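Local structure of endoglucanase A (Clostridium longisporum, 6Q1I) at residues V233-P238 and E301-A306; Y239-D244 and N248-W253; N319-A322 and E328-G331. The protein hydrolyses internal beta-1,4-glucosidic linkages in barley beta-glucan, lichenan and carboxymethylcellulose, and also acts on xylan, through the glycoside hydrolase family 5 catalytic domain described here. All blocks are in the same frame, centred on the assembly; numbering follows the deposited sequence.

Contact 1. Residues V233-P238 and E301-A306; sequences VHAYSP and EYYVTA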
loop_
_atom_site.group_PDB
_atom_site.type_symbol
_atom_site.label_atom_id
_atom_site.label_comp_id
_atom_site.label_asym_id
_atom_site.label_seq_id
_atom_site.Cartn_x
_atom_site.Cartn_y
_atom_site.Cartn_z
ATOM N N VAL A 233 -5.376 -5.282 2.125
ATOM C CA VAL A 233 -4.558 -6.105 3.005
ATOM C C VAL A 233 -3.132 -6.115 2.474
ATOM O O VAL A 233 -2.882 -5.884 1.289
ATOM C CB VAL A 233 -5.082 -7.550 3.192
ATOM C CG1 VAL A 233 -6.459 -7.550 3.824
ATOM C CG2 VAL A 233 -5.105 -8.303 1.874
ATOM N N HIS A 234 -2.193 -6.375 3.382
ATOM C CA HIS A 234 -0.790 -6.602 3.054
ATOM C C HIS A 234 -0.478 -8.043 3.419
ATOM O O HIS A 234 -0.929 -8.540 4.456
ATOM C CB HIS A 234 0.103 -5.626 3.816
ATOM C CG HIS A 234 -0.188 -4.199 3.485
ATOM N ND1 HIS A 234 0.309 -3.146 4.213
ATOM C CD2 HIS A 234 -0.949 -3.653 2.508
ATOM C CE1 HIS A 234 -0.140 -2.012 3.710
ATOM N NE2 HIS A 234 -0.902 -2.291 2.671
ATOM N N ALA A 235 0.250 -8.734 2.544
ATOM C CA ALA A 235 0.416 -10.181 2.713
ATOM C C ALA A 235 1.807 -10.579 2.211
ATOM O O ALA A 235 2.001 -11.040 1.078
ATOM C CB ALA A 235 -0.693 -10.951 1.997
ATOM N N TYR A 236 2.790 -10.404 3.091
ATOM C CA TYR A 236 4.165 -10.834 2.849
ATOM C C TYR A 236 4.225 -12.322 3.182
ATOM O O TYR A 236 4.719 -12.747 4.229
ATOM C CB TYR A 236 5.113 -10.025 3.712
ATOM C CG TYR A 236 5.226 -8.564 3.336
ATOM C CD1 TYR A 236 4.398 -7.601 3.908
ATOM C CD2 TYR A 236 6.176 -8.141 2.420
ATOM C CE1 TYR A 236 4.527 -6.272 3.579
ATOM C CE2 TYR A 236 6.315 -6.819 2.094
ATOM C CZ TYR A 236 5.488 -5.883 2.664
ATOM O OH TYR A 236 5.652 -4.559 2.341
ATOM N N SER A 237 3.728 -13.125 2.243
ATOM C CA SER A 237 3.457 -14.519 2.522
ATOM C C SER A 237 4.286 -15.436 1.644
ATOM O O SER A 237 4.585 -15.109 0.492
ATOM C CB SER A 237 1.976 -14.806 2.272
ATOM O OG SER A 237 1.205 -13.966 3.109
ATOM N N PRO A 238 4.693 -16.603 2.177
ATOM C CA PRO A 238 4.528 -17.029 3.574
ATOM C C PRO A 238 5.579 -16.326 4.448
ATOM O O PRO A 238 6.735 -16.205 4.041
ATOM C CB PRO A 238 4.741 -18.539 3.506
ATOM C CG PRO A 238 5.687 -18.722 2.335
ATOM C CD PRO A 238 5.362 -17.632 1.356
ATOM N N GLU A 301 6.260 -15.452 -9.173
ATOM C CA GLU A 301 5.410 -15.828 -10.296
ATOM C C GLU A 301 4.134 -16.497 -9.808
ATOM O O GLU A 301 3.034 -16.178 -10.272
ATOM C CB GLU A 301 6.128 -16.762 -11.271
ATOM C CG GLU A 301 5.211 -17.095 -12.450
ATOM C CD GLU A 301 5.777 -18.088 -13.438
ATOM O OE1 GLU A 301 6.956 -18.470 -13.314
ATOM O OE2 GLU A 301 5.023 -18.479 -14.353
ATOM N N TYR A 302 4.261 -17.437 -8.873
ATOM C CA TYR A 302 3.084 -18.170 -8.428
ATOM C C TYR A 302 2.100 -17.238 -7.739
ATOM O O TYR A 302 0.888 -17.312 -7.972
ATOM C CB TYR A 302 3.483 -19.307 -7.491
ATOM C CG TYR A 302 2.340 -20.266 -7.280
ATOM C CD1 TYR A 302 2.181 -21.365 -8.117
ATOM C CD2 TYR A 302 1.389 -20.057 -6.289
ATOM C CE1 TYR A 302 1.133 -22.229 -7.959
ATOM C CE2 TYR A 302 0.332 -20.931 -6.124
ATOM C CZ TYR A 302 0.212 -22.008 -6.970
ATOM O OH TYR A 302 -0.825 -22.899 -6.841
ATOM N N TYR A 303 2.615 -16.342 -6.897
ATOM C CA TYR A 303 1.773 -15.399 -6.171
ATOM C C TYR A 303 0.974 -14.528 -7.130
ATOM O O TYR A 303 -0.247 -14.406 -6.998
ATOM C CB TYR A 303 2.675 -14.564 -5.263
ATOM C CG TYR A 303 2.023 -13.758 -4.157
ATOM C CD1 TYR A 303 1.031 -12.814 -4.421
ATOM C CD2 TYR A 303 2.460 -13.885 -2.844
ATOM C CE1 TYR A 303 0.475 -12.057 -3.413
ATOM C CE2 TYR A 303 1.916 -13.115 -1.828
ATOM C CZ TYR A 303 0.913 -12.214 -2.116
ATOM O OH TYR A 303 0.351 -11.442 -1.120
ATOM N N VAL A 304 1.643 -13.908 -8.103
ATOM C CA VAL A 304 0.936 -13.032 -9.031
ATOM C C VAL A 304 -0.077 -13.819 -9.855
ATOM O O VAL A 304 -1.200 -13.359 -10.071
ATOM C CB VAL A 304 1.923 -12.250 -9.919
ATOM C CG1 VAL A 304 1.168 -11.444 -10.946
ATOM C CG2 VAL A 304 2.798 -11.341 -9.074
ATOM N N THR A 305 0.300 -15.003 -10.343
ATOM C CA THR A 305 -0.639 -15.811 -11.121
ATOM C C THR A 305 -1.868 -16.159 -10.292
ATOM O O THR A 305 -3.004 -15.993 -10.741
ATOM C CB THR A 305 0.030 -17.100 -11.616
ATOM O OG1 THR A 305 1.165 -16.796 -12.434
ATOM C CG2 THR A 305 -0.945 -17.925 -12.447
ATOM N N ALA A 306 -1.654 -16.620 -9.062
ATOM C CA ALA A 306 -2.761 -17.042 -8.213
ATOM C C ALA A 306 -3.654 -15.865 -7.845
ATOM O O ALA A 306 -4.885 -15.981 -7.828
ATOM C CB ALA A 306 -2.213 -17.703 -6.950
#
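Tyr-303 reaches from helix 293-309 to the backbone of Ala-235, just where strand 229-234 of the (beta/alpha)8 barrel runs out into its loop. The phenol OH donates to Ala-235 O at 2.8 Å, arriving in the carbonyl plane on a lone pair, with a C=O...O angle of 133°. The methyl group of the same alanine sits 3.3 Å from the OH, so one small residue supplies both the acceptor and an apolar flank; a side chain no longer than CB suits this close approach. Further along, Ser-237 O lies near the plane of the tyrosine ring at its edge, 4.1 Å from Tyr-303 CE2. The two backbone carbonyls thus face the rim of the ring and not its faces.

The reach is long because the helix lies on the outside of the barrel: the nearest CA atoms, those of Ser-237 and Tyr-303, are 8.9 Å apart, and a tyrosine spans this with a rigid ring that ends in a donor. Its CG stands anti to the backbone N (chi1 -165°), which extends the ring from the helix toward the loop. Phe-285 stacks on the ring and Ile-282 of the neighbouring strand 280-285 touches it, so packing holds the ring while the hydrogen bond fixes its OH. On the loop, a cis peptide bond joins Ser-237 to Pro-238, the N-cap residue of helix 239-242. In the conformer described, Ser-237 OG is hydrogen-bonded to Glu-265 OE2 of helix 256-275.

Contact 2. Residues Y239-D244 and N248-W253; sequences YFFAMD and NSVNTW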
loop_
_atom_site.group_PDB
_atom_site.type_symbol
_atom_site.label_atom_id
_atom_site.label_comp_id
_atom_site.label_asym_id
_atom_site.label_seq_id
_atom_site.Cartn_x
_atom_site.Cartn_y
_atom_site.Cartn_z
ATOM N N TYR A 239 5.153 -15.875 5.629
ATOM C CA TYR A 239 5.944 -14.976 6.470
ATOM C C TYR A 239 7.369 -15.469 6.723
ATOM O O TYR A 239 8.325 -14.692 6.629
ATOM C CB TYR A 239 5.201 -14.768 7.796
ATOM C CG TYR A 239 6.011 -14.038 8.834
ATOM C CD1 TYR A 239 6.150 -12.667 8.785
ATOM C CD2 TYR A 239 6.653 -14.727 9.855
ATOM C CE1 TYR A 239 6.905 -11.993 9.728
ATOM C CE2 TYR A 239 7.407 -14.068 10.798
ATOM C CZ TYR A 239 7.531 -12.700 10.728
ATOM O OH TYR A 239 8.282 -12.034 11.665
ATOM N N PHE A 240 7.536 -16.732 7.104
ATOM C CA PHE A 240 8.871 -17.183 7.495
ATOM C C PHE A 240 9.850 -17.167 6.326
ATOM O O PHE A 240 11.056 -16.982 6.534
ATOM C CB PHE A 240 8.801 -18.560 8.153
ATOM C CG PHE A 240 8.162 -18.542 9.515
ATOM C CD1 PHE A 240 8.680 -17.752 10.527
ATOM C CD2 PHE A 240 7.055 -19.324 9.787
ATOM C CE1 PHE A 240 8.103 -17.733 11.777
ATOM C CE2 PHE A 240 6.474 -19.307 11.041
ATOM C CZ PHE A 240 7.000 -18.507 12.034
ATOM N N PHE A 241 9.357 -17.351 5.101
ATOM C CA PHE A 241 10.192 -17.210 3.916
ATOM C C PHE A 241 10.362 -15.748 3.535
ATOM O O PHE A 241 11.482 -15.280 3.302
ATOM C CB PHE A 241 9.558 -17.967 2.744
ATOM C CG PHE A 241 10.282 -17.776 1.438
ATOM C CD1 PHE A 241 11.359 -18.581 1.096
ATOM C CD2 PHE A 241 9.908 -16.770 0.562
ATOM C CE1 PHE A 241 12.030 -18.389 -0.094
ATOM C CE2 PHE A 241 10.590 -16.576 -0.636
ATOM C CZ PHE A 241 11.649 -17.387 -0.961
ATOM N N ALA A 242 9.253 -15.014 3.472
ATOM C CA ALA A 242 9.225 -13.702 2.837
ATOM C C ALA A 242 9.864 -12.603 3.681
ATOM O O ALA A 242 10.485 -11.686 3.129
ATOM C CB ALA A 242 7.777 -13.329 2.510
ATOM N N MET A 243 9.720 -12.658 5.006
ATOM C CA MET A 243 10.051 -11.498 5.828
ATOM C C MET A 243 10.882 -11.821 7.067
ATOM O O MET A 243 11.656 -10.978 7.522
ATOM C CB MET A 243 8.743 -10.792 6.218
ATOM C CG MET A 243 8.888 -9.496 6.983
ATOM S SD MET A 243 7.355 -8.536 6.928
ATOM C CE MET A 243 6.117 -9.777 7.126
ATOM N N ASP A 244 10.737 -13.017 7.630
ATOM C CA ASP A 244 11.348 -13.305 8.923
ATOM C C ASP A 244 12.857 -13.493 8.796
ATOM O O ASP A 244 13.344 -14.135 7.861
ATOM C CB ASP A 244 10.712 -14.555 9.534
ATOM C CG ASP A 244 11.215 -14.831 10.935
ATOM O OD1 ASP A 244 11.007 -13.977 11.809
ATOM O OD2 ASP A 244 11.839 -15.883 11.163
ATOM N N ASN A 248 13.593 -18.875 12.913
ATOM C CA ASN A 248 12.513 -19.499 12.159
ATOM C C ASN A 248 12.589 -19.209 10.667
ATOM O O ASN A 248 11.734 -19.687 9.912
ATOM C CB ASN A 248 11.160 -19.010 12.679
ATOM C CG ASN A 248 10.837 -19.546 14.058
ATOM O OD1 ASN A 248 11.245 -20.650 14.421
ATOM N ND2 ASN A 248 10.090 -18.767 14.833
ATOM N N SER A 249 13.586 -18.449 10.224
ATOM C CA SER A 249 13.667 -18.052 8.826
ATOM C C SER A 249 13.777 -19.268 7.914
ATOM O O SER A 249 14.512 -20.218 8.199
ATOM C CB SER A 249 14.883 -17.149 8.618
ATOM O OG SER A 249 15.143 -16.980 7.242
ATOM N N VAL A 250 13.043 -19.213 6.802
ATOM C CA VAL A 250 13.061 -20.208 5.735
ATOM C C VAL A 250 13.574 -19.511 4.483
ATOM O O VAL A 250 13.257 -18.338 4.256
ATOM C CB VAL A 250 11.625 -20.739 5.519
ATOM C CG1 VAL A 250 11.542 -21.606 4.286
ATOM C CG2 VAL A 250 11.146 -21.494 6.758
ATOM N N ASN A 251 14.363 -20.219 3.664
ATOM C CA ASN A 251 14.935 -19.595 2.474
ATOM C C ASN A 251 14.634 -20.335 1.175
ATOM O O ASN A 251 15.191 -19.973 0.133
ATOM C CB ASN A 251 16.443 -19.351 2.621
ATOM C CG ASN A 251 17.241 -20.633 2.712
ATOM O OD1 ASN A 251 16.695 -21.729 2.619
ATOM N ND2 ASN A 251 18.550 -20.499 2.884
ATOM N N THR A 252 13.746 -21.325 1.199
ATOM C CA THR A 252 13.311 -22.018 -0.002
ATOM C C THR A 252 11.792 -21.972 -0.088
ATOM O O THR A 252 11.097 -21.899 0.928
ATOM C CB THR A 252 13.782 -23.480 0.002
ATOM O OG1 THR A 252 13.307 -24.124 1.187
ATOM C CG2 THR A 252 15.304 -23.566 -0.041
ATOM N N TRP A 253 11.286 -22.020 -1.319
ATOM C CA TRP A 253 9.854 -21.987 -1.576
ATOM C C TRP A 253 9.566 -22.702 -2.890
ATOM O O TRP A 253 10.324 -22.561 -3.856
ATOM C CB TRP A 253 9.335 -20.545 -1.684
ATOM C CG TRP A 253 7.832 -20.484 -1.658
ATOM C CD1 TRP A 253 7.054 -20.311 -0.559
ATOM C CD2 TRP A 253 6.936 -20.635 -2.768
ATOM N NE1 TRP A 253 5.729 -20.336 -0.905
ATOM C CE2 TRP A 253 5.626 -20.527 -2.257
ATOM C CE3 TRP A 253 7.109 -20.842 -4.139
ATOM C CZ2 TRP A 253 4.496 -20.628 -3.067
ATOM C CZ3 TRP A 253 5.988 -20.934 -4.942
ATOM C CH2 TRP A 253 4.698 -20.835 -4.404
HETATM O O HOH W 1 9.555 -15.771 14.235
#
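Phe-241 is the main bump of this contact, its ring entering a hollow formed by the backbone of Asn-251 and Thr-252 and the side chain of Trp-253. These residues belong to the excursion between strand 229-234 and helix 256-275 of the barrel, folded back on itself away from the catalytic residues. Trp-253 CB sits over one face, 3.9 Å from the ring centroid, in a CH-pi contact. The indole continues with its edge toward the ring's face, an edge-to-face pair with planes at 55°. Asn-251 C meets the rim near the ring plane, and Thr-252 O comes within 3.3 Å of Phe-241 CD1. With CG anti to the backbone N (chi1 175°), the phenylalanine extends from the short helix 239-242 into this hollow, where a flat apolar ring fits well; Leu-299 of helix 293-309 touches both aromatic residues.

Phe-240 makes the second, shallower fit. Asn-248 lies alongside it, pointing the same way, with its CB 3.4 Å from Phe-240 CE1 and the amide and ring planes 74° apart. Val-250 sets its CG2 branch against Phe-240 CB at 4.0 Å.

Between these fits, Val-250 N donates an almost straight bond of 3.0 Å to Phe-240 O, approaching from above the carbonyl plane, while Phe-241 CA-H points at Val-250 O. A water bridges Asn-248 ND2 and, weakly, Asp-244 OD1; Asp-244 OD2 is bonded to Ser-246. Lys-290 NZ is in hydrogen-bonding reach of Val-250 O, Phe-241 O, Asp-244 O and Ser-249 OG, four oxygens for three N-H groups, and its positive charge would probably ease the repulsion between them.

Contact 3. Residues N319-A322 and E328-G331; sequences NNYA and ETFG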
loop_
_atom_site.group_PDB
_atom_site.type_symbol
_atom_site.label_atom_id
_atom_site.label_comp_id
_atom_site.label_asym_id
_atom_site.label_seq_id
_atom_site.Cartn_x
_atom_site.Cartn_y
_atom_site.Cartn_z
ATOM N N ASN A 319 11.582 -0.822 -1.678
ATOM C CA ASN A 319 12.221 0.243 -0.917
ATOM C C ASN A 319 13.636 0.549 -1.386
ATOM O O ASN A 319 14.340 1.302 -0.716
ATOM C CB ASN A 319 12.204 -0.070 0.579
ATOM C CG ASN A 319 12.882 -1.379 0.917
ATOM O OD1 ASN A 319 13.466 -2.036 0.054
ATOM N ND2 ASN A 319 12.787 -1.778 2.183
ATOM N N ASN A 320 14.057 0.006 -2.529
ATOM C CA ASN A 320 15.380 0.268 -3.093
ATOM C C ASN A 320 16.501 -0.222 -2.184
ATOM O O ASN A 320 17.628 0.263 -2.283
ATOM C CB ASN A 320 15.544 1.750 -3.447
ATOM C CG ASN A 320 16.799 2.045 -4.252
ATOM O OD1 ASN A 320 17.191 1.298 -5.158
ATOM N ND2 ASN A 320 17.416 3.178 -3.942
ATOM N N TYR A 321 16.217 -1.200 -1.323
ATOM C CA TYR A 321 17.198 -1.731 -0.373
ATOM C C TYR A 321 17.343 -3.227 -0.623
ATOM O O TYR A 321 16.392 -3.990 -0.419
ATOM C CB TYR A 321 16.759 -1.436 1.067
ATOM C CG TYR A 321 17.739 -1.852 2.145
ATOM C CD1 TYR A 321 19.090 -1.533 2.053
ATOM C CD2 TYR A 321 17.307 -2.533 3.278
ATOM C CE1 TYR A 321 19.984 -1.907 3.044
ATOM C CE2 TYR A 321 18.191 -2.900 4.275
ATOM C CZ TYR A 321 19.528 -2.585 4.155
ATOM O OH TYR A 321 20.416 -2.956 5.146
ATOM N N ALA A 322 18.528 -3.654 -1.059
ATOM C CA ALA A 322 18.702 -5.019 -1.538
ATOM C C ALA A 322 19.938 -5.696 -0.961
ATOM O O ALA A 322 20.374 -6.720 -1.495
ATOM C CB ALA A 322 18.746 -5.047 -3.068
ATOM N N GLU A 328 14.346 -6.618 5.678
ATOM C CA GLU A 328 13.560 -5.643 4.917
ATOM C C GLU A 328 14.198 -5.291 3.575
ATOM O O GLU A 328 13.990 -4.198 3.040
ATOM C CB GLU A 328 13.259 -4.392 5.748
ATOM C CG GLU A 328 12.441 -4.698 7.004
ATOM C CD GLU A 328 11.007 -5.112 6.688
ATOM O OE1 GLU A 328 10.233 -4.243 6.242
ATOM O OE2 GLU A 328 10.656 -6.303 6.875
ATOM N N THR A 329 14.944 -6.228 2.993
ATOM C CA THR A 329 15.642 -5.984 1.731
ATOM C C THR A 329 14.777 -6.420 0.545
ATOM O O THR A 329 15.024 -7.427 -0.128
ATOM C CB THR A 329 16.994 -6.686 1.745
ATOM O OG1 THR A 329 16.821 -8.033 2.208
ATOM C CG2 THR A 329 17.960 -5.930 2.633
ATOM N N PHE A 330 13.757 -5.600 0.274
ATOM C CA PHE A 330 12.753 -5.865 -0.750
ATOM C C PHE A 330 13.084 -5.220 -2.099
ATOM O O PHE A 330 12.292 -5.321 -3.041
ATOM C CB PHE A 330 11.381 -5.352 -0.275
ATOM C CG PHE A 330 10.796 -6.106 0.907
ATOM C CD1 PHE A 330 10.224 -7.351 0.732
ATOM C CD2 PHE A 330 10.778 -5.550 2.173
ATOM C CE1 PHE A 330 9.673 -8.042 1.786
ATOM C CE2 PHE A 330 10.223 -6.238 3.238
ATOM C CZ PHE A 330 9.659 -7.482 3.044
ATOM N N GLY A 331 14.244 -4.580 -2.219
ATOM C CA GLY A 331 14.519 -3.789 -3.405
ATOM C C GLY A 331 14.606 -4.627 -4.669
ATOM O O GLY A 331 15.234 -5.691 -4.695
#
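Residues 319-322 and 328-331 run at about 89° to each other, and Gly-331 N binds Tyr-321 O at 2.9 Å, closing the base of a loop after strand 314-318, the eighth strand of the TIM barrel. Gly-331, having no side chain, lets its CA come 3.9 Å from Asn-320 N, against the backbone of residues 320-321. Asn-319 works with both ends of its amide. OD1 accepts from Tyr-321 N at 3.2 Å, forming an Asx turn, and ND2 donates to Glu-328 O. Placing CG between the backbone N and the carbonyl carbon (chi1 58°) folds the short side chain back so that it can serve both.

The Tyr-321 ring offers one face to Thr-329, whose CG2 methyl makes a CH-pi contact 3.8 Å from the ring centroid. The threonine's two branches divide the work, for OG1 bonds to Lys-326 O and Asn-289 N while the methyl meets the ring. Glu-328 O lies at the edge of that ring, 3.7 Å from Tyr-321 CD2. The bond from Asn-319 ND2 to Glu-328 O is 2.8 Å long and almost straight (178°), with the acceptor in the amide plane of the asparagine.

How the contacts relate
All three contacts involve loops that follow barrel strands: contacts 1 and 2 share the chain after strand 229-234, and contact 3 lies after strand 314-318. Contacts 1 and 2, with centres about 13 Å apart, meet where Pro-238 CD packs 3.5 Å from Trp-253 NE1. The centres of contacts 1 and 3 are about 17 Å apart, yet Tyr-236 CE2 comes within 3.5 Å of Phe-330 CZ; Ala-242 O of contact 2 packs 4.0 Å from Phe-330 CE1. The side chains of Ala-235 and Phe-330 are about 8 and 7 Å from that of Gln-284, which replaces the probable nucleophile; Ala-235 is also about 9 Å from Gln-160, at the probable proton-donor position, likewise changed. Contact 2 lies away from both.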